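Long-range contact in beta-lactamase (Sebaldella termitidis, PDB 6N1N), which probably hydrolyses beta-lactam antibiotics to substituted beta-amino acids, as a class D serine beta-lactamase: residues Asp69-Asp77 and Asn87-Ala95. Residues are numbered along the deposited sequence; the frame is centred on the assembly and turned at random.
Sequences DENEAMEWD and NKDLNLREA
Met74, a selenomethionine here, and Leu90 form one isolated antiparallel bridge of the hydrogen-bonded kind, and the two extended loop segments stay close on either side of it, with CA atoms 4.0 Å apart at Ala73 and Asn91 and 4.7 Å at Trp76 and Asp89. Met74 N gives a nearly straight bond of 2.7 Å to Leu90 O, while the return bond from Leu90 N to Met74 O is longer, at 3.3 Å. Beyond the bridge, a side chain takes over the backbone's role: Asp89 OD1 accepts from Trp76 N at 2.7 Å, approached on the anti side of the carboxylate and 32° out of its plane. The same OD1 holds Trp76 O through a water.

The indole of Trp76, its CG anti to the backbone N (chi1 169°), lies with one face against the Asn87-Lys88 peptide, and Asn87 CA sits 4.0 Å from the centroid of the five-membered ring in a CH-pi contact. The indole NH is directed to Ile79 O, within the connecting loop.

At the other end, Asn91 and Glu94 make a capping box on helix 92-98: Asn91 OD1 accepts from Glu94 N, and Glu94 OE1 from Asn91 N. With chi1 at 63°, Asn91 CG stands between its backbone N and carbonyl carbon, 3.1 Å from Glu70 O; that oxygen accepts a weak bond from Arg93 N. A second water bridges Leu92 N to Asp69 O and Glu72 O. Glu70 and Arg93 run side by side, a salt bridge of 3.1 Å linking Glu70 OE2 to Arg93 NH2 at the guanidinium edge; its hydrogen bond is weak and the two planes are steeply inclined. Asp174 of helix 166-175 also pairs with NH2.

Together these contacts close a long irregular loop upon itself in the helical part of the class D fold, pairing its outgoing and returning arms up to and into a capped helix N-terminus, away from the predicted nucleophile Ser51.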
ATOM      1  N   ASP A  69     -13.720 -14.435  -7.417  1.00 18.61           N
ATOM      2  CA  ASP A  69     -12.614 -14.816  -6.555  1.00 17.74           C
ATOM      3  C   ASP A  69     -11.349 -14.331  -7.248  1.00 15.18           C
ATOM      4  O   ASP A  69     -11.418 -13.610  -8.249  1.00 14.84           O
ATOM      5  CB  ASP A  69     -12.608 -16.322  -6.275  1.00 18.70           C
ATOM      6  CG  ASP A  69     -12.614 -17.159  -7.536  1.00 28.43           C
ATOM      7  OD1 ASP A  69     -11.844 -16.831  -8.462  1.00 18.17           O
ATOM      8  OD2 ASP A  69     -13.365 -18.172  -7.590  1.00 24.38           O
ATOM      9  N   GLU A  70     -10.195 -14.764  -6.741  1.00 14.32           N
ATOM     10  CA  GLU A  70      -8.915 -14.257  -7.219  1.00 12.21           C
ATOM     11  C   GLU A  70      -8.389 -15.038  -8.407  1.00 12.21           C
ATOM     12  O   GLU A  70      -7.285 -14.746  -8.888  1.00 13.90           O
ATOM     13  CB  GLU A  70      -7.873 -14.271  -6.098  1.00 12.67           C
ATOM     14  CG  GLU A  70      -7.184 -15.607  -5.792  1.00 16.13           C
ATOM     15  CD  GLU A  70      -7.990 -16.517  -4.881  1.00 20.38           C
ATOM     16  OE1 GLU A  70      -9.230 -16.340  -4.773  1.00 12.66           O
ATOM     17  OE2 GLU A  70      -7.366 -17.420  -4.275  1.00 19.50           O
ATOM     18  N   ASN A  71      -9.145 -16.032  -8.866  1.00 13.43           N
ATOM     19  CA  ASN A  71      -8.743 -16.839 -10.009  1.00 15.47           C
ATOM     20  C   ASN A  71      -9.505 -16.474 -11.275  1.00 18.81           C
ATOM     21  O   ASN A  71      -9.122 -16.916 -12.370  1.00 19.60           O
ATOM     22  CB  ASN A  71      -8.939 -18.340  -9.674  1.00 16.91           C
ATOM     23  CG  ASN A  71      -8.091 -18.806  -8.495  1.00 20.48           C
ATOM     24  OD1 ASN A  71      -8.595 -19.426  -7.553  1.00 28.56           O
ATOM     25  ND2 ASN A  71      -6.809 -18.535  -8.549  1.00 16.38           N
ATOM     26  N   GLU A  72     -10.536 -15.642 -11.172  1.00 16.23           N
ATOM     27  CA  GLU A  72     -11.368 -15.309 -12.322  1.00 15.78           C
ATOM     28  C   GLU A  72     -10.666 -14.268 -13.174  1.00 17.22           C
ATOM     29  O   GLU A  72     -10.428 -13.143 -12.720  1.00 17.74           O
ATOM     30  CB  GLU A  72     -12.721 -14.790 -11.859  1.00 15.63           C
ATOM     31  CG  GLU A  72     -13.617 -14.272 -12.998  1.00 24.66           C
ATOM     32  CD  GLU A  72     -14.869 -13.574 -12.480  1.00 31.20           C
ATOM     33  OE1 GLU A  72     -15.450 -14.049 -11.491  1.00 36.81           O
ATOM     34  OE2 GLU A  72     -15.265 -12.537 -13.051  1.00 40.99           O
ATOM     35  N   ALA A  73     -10.356 -14.621 -14.416  1.00 19.02           N
ATOM     36  CA  ALA A  73      -9.632 -13.684 -15.262  1.00 19.22           C
ATOM     37  C   ALA A  73     -10.556 -12.599 -15.785  1.00 21.01           C
ATOM     38  O   ALA A  73     -11.750 -12.805 -16.001  1.00 21.95           O
ATOM     39  CB  ALA A  73      -8.960 -14.392 -16.431  1.00 19.75           C
HETATM   40  N   MSE A  74      -9.987 -11.422 -15.937  1.00 13.91           N
HETATM   41  CA  MSE A  74     -10.592 -10.324 -16.665  1.00 19.11           C
HETATM   42  C   MSE A  74      -9.964 -10.297 -18.062  1.00 19.01           C
HETATM   43  O   MSE A  74      -8.782 -10.587 -18.213  1.00 17.26           O
HETATM   44  CB  MSE A  74     -10.355  -9.036 -15.902  1.00 22.38           C
HETATM   45  CG  MSE A  74     -11.484  -8.106 -15.920  1.00 37.46           C
HETATM   46 SE   MSE A  74     -10.828  -6.455 -15.151  1.00 35.59          SE
HETATM   47  CE  MSE A  74     -11.512  -6.735 -13.346  1.00 21.38           C
ATOM     48  N   GLU A  75     -10.753  -9.957 -19.091  1.00 18.82           N
ATOM     49  CA  GLU A  75     -10.298 -10.041 -20.471  1.00 22.58           C
ATOM     50  C   GLU A  75      -9.428  -8.843 -20.847  1.00 16.52           C
ATOM     51  O   GLU A  75      -9.832  -7.684 -20.677  1.00 18.96           O
ATOM     52  CB  GLU A  75     -11.496 -10.131 -21.421  1.00 33.22           C
ATOM     53  CG  GLU A  75     -11.107 -10.175 -22.902  1.00 47.95           C
ATOM     54  CD  GLU A  75     -12.307 -10.183 -23.839  1.00 59.94           C
ATOM     55  OE1 GLU A  75     -13.270  -9.422 -23.595  1.00 57.43           O
ATOM     56  OE2 GLU A  75     -12.279 -10.957 -24.820  1.00 60.44           O
ATOM     57  N   TRP A  76      -8.244  -9.142 -21.369  1.00 18.36           N
ATOM     58  CA  TRP A  76      -7.311  -8.135 -21.866  1.00 22.33           C
ATOM     59  C   TRP A  76      -7.804  -7.598 -23.200  1.00 22.74           C
ATOM     60  O   TRP A  76      -8.291  -8.353 -24.040  1.00 24.07           O
ATOM     61  CB  TRP A  76      -5.931  -8.779 -22.009  1.00 20.55           C
ATOM     62  CG  TRP A  76      -4.882  -7.985 -22.735  1.00 20.47           C
ATOM     63  CD1 TRP A  76      -4.479  -6.708 -22.472  1.00 16.82           C
ATOM     64  CD2 TRP A  76      -4.066  -8.445 -23.818  1.00 23.12           C
ATOM     65  NE1 TRP A  76      -3.476  -6.339 -23.342  1.00 17.91           N
ATOM     66  CE2 TRP A  76      -3.206  -7.391 -24.174  1.00 20.95           C
ATOM     67  CE3 TRP A  76      -3.990  -9.645 -24.527  1.00 20.16           C
ATOM     68  CZ2 TRP A  76      -2.278  -7.504 -25.204  1.00 31.62           C
ATOM     69  CZ3 TRP A  76      -3.080  -9.752 -25.547  1.00 28.37           C
ATOM     70  CH2 TRP A  76      -2.237  -8.687 -25.879  1.00 29.74           C
ATOM     71  N   ASP A  77      -7.703  -6.279 -23.385  1.00 17.83           N
ATOM     72  CA  ASP A  77      -8.176  -5.668 -24.627  1.00 15.71           C
ATOM     73  C   ASP A  77      -7.235  -5.885 -25.803  1.00 24.39           C
ATOM     74  O   ASP A  77      -7.503  -5.352 -26.883  1.00 29.78           O
ATOM     75  CB  ASP A  77      -8.433  -4.174 -24.419  1.00 23.02           C
ATOM     76  CG  ASP A  77      -7.238  -3.435 -23.853  1.00 17.55           C
ATOM     77  OD1 ASP A  77      -6.110  -3.984 -23.947  1.00 26.96           O
ATOM     78  OD2 ASP A  77      -7.431  -2.325 -23.300  1.00 20.12           O
ATOM     79  N   ASN A  87       0.213  -7.944 -20.665  1.00 11.90           N
ATOM     80  CA  ASN A  87      -0.337  -8.118 -22.007  1.00 12.17           C
ATOM     81  C   ASN A  87      -0.958  -9.508 -22.174  1.00 18.49           C
ATOM     82  O   ASN A  87      -0.613 -10.287 -23.075  1.00 20.80           O
ATOM     83  CB  ASN A  87       0.759  -7.866 -23.036  1.00 15.36           C
ATOM     84  CG  ASN A  87       1.230  -6.420 -23.060  1.00 16.10           C
ATOM     85  OD1 ASN A  87       0.454  -5.499 -22.791  1.00 16.04           O
ATOM     86  ND2 ASN A  87       2.495  -6.211 -23.386  1.00 15.55           N
ATOM     87  N   LYS A  88      -1.919  -9.798 -21.298  1.00 13.01           N
ATOM     88  CA  LYS A  88      -2.644 -11.063 -21.273  1.00 17.09           C
ATOM     89  C   LYS A  88      -3.833 -10.905 -20.338  1.00 19.60           C
ATOM     90  O   LYS A  88      -3.888  -9.962 -19.549  1.00 13.65           O
ATOM     91  CB  LYS A  88      -1.757 -12.206 -20.793  1.00 19.69           C
ATOM     92  CG  LYS A  88      -1.164 -11.977 -19.430  1.00 22.72           C
ATOM     93  CD  LYS A  88      -0.174 -13.070 -19.051  1.00 27.29           C
ATOM     94  CE  LYS A  88       0.639 -12.674 -17.824  1.00 31.39           C
ATOM     95  NZ  LYS A  88       1.318 -13.833 -17.166  1.00 46.49           N
ATOM     96  N   ASP A  89      -4.786 -11.837 -20.438  1.00 18.12           N
ATOM     97  CA  ASP A  89      -5.864 -11.872 -19.457  1.00 18.41           C
ATOM     98  C   ASP A  89      -5.239 -12.028 -18.074  1.00 15.00           C
ATOM     99  O   ASP A  89      -4.250 -12.753 -17.901  1.00 14.23           O
ATOM    100  CB  ASP A  89      -6.830 -13.023 -19.735  1.00 21.93           C
ATOM    101  CG  ASP A  89      -7.620 -12.850 -21.029  1.00 27.19           C
ATOM    102  OD1 ASP A  89      -7.613 -11.749 -21.642  1.00 24.47           O
ATOM    103  OD2 ASP A  89      -8.259 -13.845 -21.433  1.00 32.30           O
ATOM    104  N   LEU A  90      -5.800 -11.330 -17.085  1.00 11.91           N
ATOM    105  CA  LEU A  90      -5.276 -11.363 -15.732  1.00 13.95           C
ATOM    106  C   LEU A  90      -6.397 -11.565 -14.732  1.00 15.02           C
ATOM    107  O   LEU A  90      -7.486 -11.011 -14.883  1.00 15.63           O
ATOM    108  CB  LEU A  90      -4.534 -10.057 -15.371  1.00 12.78           C
ATOM    109  CG  LEU A  90      -3.311  -9.654 -16.178  1.00 14.54           C
ATOM    110  CD1 LEU A  90      -2.840  -8.245 -15.825  1.00 11.02           C
ATOM    111  CD2 LEU A  90      -2.161 -10.632 -15.951  1.00 16.72           C
ATOM    112  N   ASN A  91      -6.113 -12.342 -13.697  1.00 12.75           N
ATOM    113  CA  ASN A  91      -6.980 -12.430 -12.540  1.00 12.30           C
ATOM    114  C   ASN A  91      -6.487 -11.481 -11.445  1.00 15.18           C
ATOM    115  O   ASN A  91      -5.446 -10.831 -11.562  1.00 13.16           O
ATOM    116  CB  ASN A  91      -7.085 -13.879 -12.053  1.00 15.69           C
ATOM    117  CG  ASN A  91      -5.760 -14.452 -11.580  1.00 15.20           C
ATOM    118  OD1 ASN A  91      -4.966 -13.778 -10.924  1.00 13.91           O
ATOM    119  ND2 ASN A  91      -5.521 -15.725 -11.916  1.00 18.61           N
ATOM    120  N   LEU A  92      -7.266 -11.395 -10.362  1.00 11.70           N
ATOM    121  CA  LEU A  92      -6.960 -10.433  -9.297  1.00 11.11           C
ATOM    122  C   LEU A  92      -5.598 -10.697  -8.665  1.00 12.37           C
ATOM    123  O   LEU A  92      -4.861  -9.750  -8.350  1.00 10.93           O
ATOM    124  CB  LEU A  92      -8.052 -10.479  -8.233  1.00 10.92           C
ATOM    125  CG  LEU A  92      -7.931  -9.533  -7.057  1.00  8.35           C
ATOM    126  CD1 LEU A  92      -8.203  -8.087  -7.462  1.00 11.16           C
ATOM    127  CD2 LEU A  92      -8.882  -9.948  -5.957  1.00 13.72           C
ATOM    128  N   ARG A  93      -5.254 -11.966  -8.437  1.00 12.52           N
ATOM    129  CA  ARG A  93      -3.954 -12.274  -7.851  1.00 11.92           C
ATOM    130  C   ARG A  93      -2.821 -11.751  -8.725  1.00 12.69           C
ATOM    131  O   ARG A  93      -1.870 -11.136  -8.232  1.00 15.87           O
ATOM    132  CB  ARG A  93      -3.799 -13.778  -7.633  1.00 13.81           C
ATOM    133  CG  ARG A  93      -2.486 -14.121  -6.935  1.00 19.11           C
ATOM    134  CD  ARG A  93      -2.278 -15.617  -6.802  1.00 18.33           C
ATOM    135  NE  ARG A  93      -3.323 -16.263  -6.018  1.00 15.26           N
ATOM    136  CZ  ARG A  93      -3.309 -16.358  -4.692  1.00 21.07           C
ATOM    137  NH1 ARG A  93      -2.322 -15.815  -3.991  1.00 18.44           N
ATOM    138  NH2 ARG A  93      -4.298 -16.971  -4.069  1.00 25.61           N
ATOM    139  N   GLU A  94      -2.907 -12.004 -10.030  1.00 13.57           N
ATOM    140  CA  GLU A  94      -1.889 -11.562 -10.969  1.00 15.14           C
ATOM    141  C   GLU A  94      -1.873 -10.043 -11.108  1.00 12.65           C
ATOM    142  O   GLU A  94      -0.806  -9.422 -11.175  1.00 10.30           O
ATOM    143  CB  GLU A  94      -2.142 -12.201 -12.334  1.00 11.66           C
ATOM    144  CG  GLU A  94      -2.068 -13.732 -12.395  1.00 17.64           C
ATOM    145  CD  GLU A  94      -2.590 -14.270 -13.705  1.00 24.00           C
ATOM    146  OE1 GLU A  94      -3.695 -13.859 -14.118  1.00 17.12           O
ATOM    147  OE2 GLU A  94      -1.890 -15.102 -14.327  1.00 25.83           O
ATOM    148  N   ALA A  95      -3.047  -9.435 -11.236  1.00 10.66           N
ATOM    149  CA  ALA A  95      -3.109  -7.980 -11.373  1.00 12.04           C
ATOM    150  C   ALA A  95      -2.477  -7.286 -10.165  1.00  9.12           C
ATOM    151  O   ALA A  95      -1.769  -6.280 -10.320  1.00 10.18           O
ATOM    152  CB  ALA A  95      -4.559  -7.552 -11.565  1.00 10.47           C
TER
HETATM  153  O   HOH W   1      -9.895 -12.343 -10.186  1.00 14.53           O
HETATM  154  O   HOH W   2      -5.105 -18.971  -6.316  1.00 30.10           O
HETATM  155  O   HOH W   3      -7.851 -11.095 -24.298  1.00 28.21           O